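Cerato-platanin 1 (Moniliophthora perniciosa, PDB 3SUJ) is a secreted, zinc-binding member of the cerato-platanin family whose precise biochemical function is not established. Local coordinates at residues A2-N13 / R104-R116. Numbering follows the deposited sequence.
With NA (sodium ion), chain H.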
loop_
_atom_site.group_PDB
_atom_site.type_symbol
_atom_site.label_atom_id
_atom_site.label_comp_id
_atom_site.label_asym_id
_atom_site.label_seq_id
_atom_site.Cartn_x
_atom_site.Cartn_y
_atom_site.Cartn_z
ATOM N N ALA A 2 10.452 12.758 3.917
ATOM C CA ALA A 2 9.286 11.864 4.218
ATOM C C ALA A 2 8.063 12.176 3.319
ATOM O O ALA A 2 7.985 13.169 2.534
ATOM C CB ALA A 2 8.927 12.040 5.687
ATOM N N VAL A 3 7.134 11.240 3.405
ATOM C CA VAL A 3 5.891 11.383 2.655
ATOM C C VAL A 3 4.771 10.970 3.547
ATOM O O VAL A 3 4.944 10.392 4.607
ATOM C CB VAL A 3 5.836 10.463 1.415
ATOM C CG1 VAL A 3 6.882 10.934 0.348
ATOM C CG2 VAL A 3 5.963 8.969 1.908
ATOM N N LYS A 4 3.593 11.357 3.132
ATOM C CA LYS A 4 2.391 11.046 3.894
ATOM C C LYS A 4 1.894 9.653 3.699
ATOM O O LYS A 4 1.902 9.129 2.562
ATOM C CB LYS A 4 1.274 11.998 3.468
ATOM C CG LYS A 4 1.534 13.429 3.889
ATOM C CD LYS A 4 0.313 14.294 3.457
ATOM C CE LYS A 4 0.775 15.704 3.416
ATOM N NZ LYS A 4 0.004 16.676 4.239
ATOM N N LEU A 5 1.414 9.053 4.757
ATOM C CA LEU A 5 0.720 7.778 4.732
ATOM C C LEU A 5 -0.658 7.947 5.405
ATOM O O LEU A 5 -0.726 8.339 6.570
ATOM C CB LEU A 5 1.532 6.689 5.450
ATOM C CG LEU A 5 0.751 5.378 5.570
ATOM C CD1 LEU A 5 0.508 4.693 4.279
ATOM C CD2 LEU A 5 1.458 4.445 6.503
ATOM N N SER A 6 -1.671 7.539 4.675
ATOM C CA SER A 6 -3.076 7.525 5.153
ATOM C C SER A 6 -3.579 6.133 5.042
ATOM O O SER A 6 -2.831 5.231 4.591
ATOM C CB SER A 6 -3.911 8.429 4.281
ATOM O OG SER A 6 -3.373 9.775 4.436
ATOM N N TYR A 7 -4.833 5.884 5.420
ATOM C CA TYR A 7 -5.382 4.538 5.251
ATOM C C TYR A 7 -6.754 4.603 4.601
ATOM O O TYR A 7 -7.415 5.670 4.625
ATOM C CB TYR A 7 -5.425 3.761 6.529
ATOM C CG TYR A 7 -6.480 4.099 7.505
ATOM C CD1 TYR A 7 -6.259 5.072 8.435
ATOM C CD2 TYR A 7 -7.689 3.394 7.510
ATOM C CE1 TYR A 7 -7.250 5.407 9.339
ATOM C CE2 TYR A 7 -8.683 3.672 8.412
ATOM C CZ TYR A 7 -8.475 4.669 9.320
ATOM O OH TYR A 7 -9.428 5.019 10.329
ATOM N N ASP A 8 -7.196 3.488 4.079
ATOM C CA ASP A 8 -8.574 3.394 3.554
ATOM C C ASP A 8 -8.954 1.958 3.728
ATOM O O ASP A 8 -8.296 1.058 3.226
ATOM C CB ASP A 8 -8.648 3.770 2.077
ATOM C CG ASP A 8 -10.048 4.027 1.633
ATOM O OD1 ASP A 8 -10.884 3.140 1.746
ATOM O OD2 ASP A 8 -10.365 5.233 1.276
ATOM N N GLU A 9 -10.071 1.707 4.441
ATOM C CA GLU A 9 -10.581 0.342 4.685
ATOM C C GLU A 9 -11.045 -0.364 3.482
ATOM O O GLU A 9 -11.199 -1.579 3.554
ATOM C CB GLU A 9 -11.668 0.378 5.782
ATOM C CG GLU A 9 -11.065 0.767 7.085
ATOM C CD GLU A 9 -12.012 0.587 8.295
ATOM O OE1 GLU A 9 -12.099 -0.525 8.741
ATOM O OE2 GLU A 9 -12.497 1.580 8.831
ATOM N N ALA A 10 -11.161 0.301 2.346
ATOM C CA ALA A 10 -11.395 -0.429 1.125
ATOM C C ALA A 10 -10.328 -1.486 0.903
ATOM O O ALA A 10 -10.582 -2.530 0.367
ATOM C CB ALA A 10 -11.492 0.466 -0.066
ATOM N N TYR A 11 -9.074 -1.189 1.307
ATOM C CA TYR A 11 -7.945 -2.126 1.026
ATOM C C TYR A 11 -7.959 -3.290 1.989
ATOM O O TYR A 11 -7.207 -4.238 1.796
ATOM C CB TYR A 11 -6.617 -1.364 1.013
ATOM C CG TYR A 11 -6.526 -0.232 -0.026
ATOM C CD1 TYR A 11 -6.680 -0.524 -1.432
ATOM C CD2 TYR A 11 -6.235 1.036 0.340
ATOM C CE1 TYR A 11 -6.593 0.407 -2.376
ATOM C CE2 TYR A 11 -6.109 1.964 -0.598
ATOM C CZ TYR A 11 -6.328 1.651 -1.971
ATOM O OH TYR A 11 -6.159 2.743 -2.831
ATOM N N ASP A 12 -8.807 -3.278 3.014
ATOM C CA ASP A 12 -8.913 -4.399 3.919
ATOM C C ASP A 12 -9.844 -5.524 3.465
ATOM O O ASP A 12 -9.895 -6.576 4.133
ATOM C CB ASP A 12 -9.394 -3.872 5.257
ATOM C CG ASP A 12 -8.351 -2.980 5.892
ATOM O OD1 ASP A 12 -7.542 -3.429 6.733
ATOM O OD2 ASP A 12 -8.328 -1.792 5.618
ATOM N N ASN A 13 -10.580 -5.307 2.393
ATOM C CA ASN A 13 -11.533 -6.320 1.879
ATOM C C ASN A 13 -10.798 -7.245 0.903
ATOM O O ASN A 13 -10.526 -6.862 -0.203
ATOM C CB ASN A 13 -12.674 -5.617 1.157
ATOM C CG ASN A 13 -13.777 -6.584 0.808
ATOM O OD1 ASN A 13 -13.556 -7.813 0.811
ATOM N ND2 ASN A 13 -14.939 -6.061 0.441
ATOM N N ARG A 104 -2.815 2.725 15.940
ATOM C CA ARG A 104 -3.222 4.121 16.020
ATOM C C ARG A 104 -3.610 4.683 14.657
ATOM O O ARG A 104 -3.603 5.922 14.505
ATOM C CB ARG A 104 -2.072 4.925 16.614
ATOM C CG ARG A 104 -1.730 4.488 18.022
ATOM C CD ARG A 104 -0.534 5.240 18.560
ATOM N NE ARG A 104 -1.023 6.552 18.880
ATOM C CZ ARG A 104 -0.255 7.644 18.940
ATOM N NH1 ARG A 104 1.019 7.539 18.685
ATOM N NH2 ARG A 104 -0.830 8.797 19.257
ATOM N N ALA A 105 -4.017 3.868 13.731
ATOM C CA ALA A 105 -4.322 4.370 12.376
ATOM C C ALA A 105 -5.473 5.412 12.402
ATOM O O ALA A 105 -5.359 6.498 11.912
ATOM C CB ALA A 105 -4.706 3.268 11.488
ATOM N N GLU A 106 -6.614 5.037 12.878
ATOM C CA GLU A 106 -7.760 5.921 13.070
ATOM C C GLU A 106 -7.463 7.134 13.909
ATOM O O GLU A 106 -7.794 8.279 13.508
ATOM C CB GLU A 106 -8.943 5.122 13.649
ATOM C CG GLU A 106 -10.297 5.856 13.711
ATOM C CD GLU A 106 -11.481 4.885 14.033
ATOM O OE1 GLU A 106 -11.333 3.662 14.375
ATOM O OE2 GLU A 106 -12.622 5.342 13.882
ATOM N N GLU A 107 -6.789 6.993 15.030
ATOM C CA GLU A 107 -6.442 8.131 15.809
ATOM C C GLU A 107 -5.588 9.152 15.081
ATOM O O GLU A 107 -5.859 10.350 15.040
ATOM C CB GLU A 107 -5.721 7.622 17.081
ATOM C CG GLU A 107 -5.146 8.716 17.850
ATOM C CD GLU A 107 -4.033 8.295 18.808
ATOM O OE1 GLU A 107 -3.819 7.081 19.060
ATOM O OE2 GLU A 107 -3.363 9.196 19.326
ATOM N N LEU A 108 -4.541 8.713 14.383
ATOM C CA LEU A 108 -3.619 9.609 13.689
ATOM C C LEU A 108 -4.147 10.085 12.344
ATOM O O LEU A 108 -3.935 11.229 11.977
ATOM C CB LEU A 108 -2.238 8.918 13.542
ATOM C CG LEU A 108 -1.562 8.640 14.899
ATOM C CD1 LEU A 108 -0.320 7.730 14.790
ATOM C CD2 LEU A 108 -1.259 9.950 15.604
ATOM N N GLY A 109 -4.765 9.176 11.637
ATOM C CA GLY A 109 -5.345 9.507 10.333
ATOM C C GLY A 109 -4.311 9.467 9.204
ATOM O O GLY A 109 -4.377 8.666 8.297
ATOM N N THR A 110 -3.349 10.378 9.318
ATOM C CA THR A 110 -2.203 10.538 8.328
ATOM C C THR A 110 -0.907 10.717 9.104
ATOM O O THR A 110 -0.933 11.473 10.105
ATOM C CB THR A 110 -2.454 11.715 7.416
ATOM O OG1 THR A 110 -3.666 11.442 6.662
ATOM C CG2 THR A 110 -1.297 11.936 6.436
ATOM N N VAL A 111 0.152 10.007 8.763
ATOM C CA VAL A 111 1.470 10.134 9.447
ATOM C C VAL A 111 2.493 10.370 8.382
ATOM O O VAL A 111 2.285 10.091 7.216
ATOM C CB VAL A 111 1.843 8.933 10.225
ATOM C CG1 VAL A 111 0.912 8.695 11.412
ATOM C CG2 VAL A 111 1.969 7.705 9.404
ATOM N N ASN A 112 3.608 10.902 8.767
ATOM C CA ASN A 112 4.798 10.964 7.864
ATOM C C ASN A 112 5.645 9.745 8.021
ATOM O O ASN A 112 5.823 9.278 9.137
ATOM C CB ASN A 112 5.611 12.237 8.176
ATOM C CG ASN A 112 4.818 13.496 7.874
ATOM O OD1 ASN A 112 4.011 13.566 6.938
ATOM N ND2 ASN A 112 5.038 14.503 8.679
ATOM N N VAL A 113 6.056 9.203 6.898
ATOM C CA VAL A 113 6.934 8.019 6.853
ATOM C C VAL A 113 8.117 8.261 5.941
ATOM O O VAL A 113 8.057 9.063 5.020
ATOM C CB VAL A 113 6.152 6.771 6.357
ATOM C CG1 VAL A 113 5.048 6.364 7.343
ATOM C CG2 VAL A 113 5.598 6.989 4.979
ATOM N N ASP A 114 9.165 7.484 6.187
ATOM C CA ASP A 114 10.229 7.376 5.121
ATOM C C ASP A 114 9.875 6.289 4.168
ATOM O O ASP A 114 9.356 5.277 4.582
ATOM C CB ASP A 114 11.584 7.039 5.810
ATOM C CG ASP A 114 12.213 8.250 6.299
ATOM O OD1 ASP A 114 12.757 8.982 5.447
ATOM O OD2 ASP A 114 12.104 8.522 7.490
ATOM N N VAL A 115 10.131 6.431 2.887
ATOM C CA VAL A 115 9.771 5.473 1.866
ATOM C C VAL A 115 11.004 5.087 1.072
ATOM O O VAL A 115 11.771 6.019 0.641
ATOM C CB VAL A 115 8.682 6.043 0.972
ATOM C CG1 VAL A 115 9.018 7.384 0.394
ATOM C CG2 VAL A 115 8.328 5.060 -0.161
ATOM N N ARG A 116 11.121 3.810 0.754
ATOM C CA ARG A 116 12.099 3.356 -0.203
ATOM C C ARG A 116 11.419 2.299 -1.028
ATOM O O ARG A 116 10.755 1.410 -0.438
ATOM C CB ARG A 116 13.190 2.713 0.653
ATOM C CG ARG A 116 14.538 2.377 0.159
ATOM C CD ARG A 116 15.217 2.761 1.494
ATOM N NE ARG A 116 16.288 3.682 1.355
ATOM C CZ ARG A 116 17.518 3.292 1.596
ATOM N NH1 ARG A 116 17.741 2.034 1.979
ATOM N NH2 ARG A 116 18.458 4.107 1.332
HETATM NA NA NA H . -13.155 2.896 14.780
HETATM O O HOH W 1 -6.417 8.120 6.646
HETATM O O HOH W 2 -14.618 4.679 14.569
HETATM O O HOH W 3 -12.866 0.874 14.893
HETATM O O HOH W 4 -13.118 3.151 16.670
#
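Val3 and Val113 exchange two backbone hydrogen bonds, Val3 N to Val113 O at 2.9 Å and Val113 N to Val3 O at 2.8 Å, and the exchange recurs two residues along each strand, between Leu5 and Val111. Between them Lys4 and Asn112 form the non-hydrogen-bonded pair, with Lys4 CG running alongside the Asn112 amide, 3.9 Å from Asn112 OD1. At Tyr7 the backbones have parted, and water 1 bridges the gap, accepting a hydrogen bond from Tyr7 N and donating one to Gly109 O.

One side-chain bond extends the pairing, Thr110 OG1 donating to Ser6 OG over 2.8 Å. Each oxygen sits anti to its own carbonyl carbon (chi1 -62° in both), which brings the hydroxyls together.

On the apolar face, in the conformer given, Val3 CG2 touches Val113 CG2 (3.7 Å) and Val115 CG1, while Leu5 CB rests on Val113 CG1. Phe90 and Leu100 add to this layer.

Tyr7 leans over helix 105-108. Ala105 CB makes an off-centre CH-pi contact with its ring, and Tyr7 OH lies 3.4 Å from Glu106 CB; the Glu106 chain runs out extended, and its carboxylate binds the sodium ion unevenly, OE1 at 2.0 Å and OE2 at 2.7 Å.

Strands 3-7 and 111-118 are thus antiparallel neighbours within the double-psi beta-barrel of cerato-platanins.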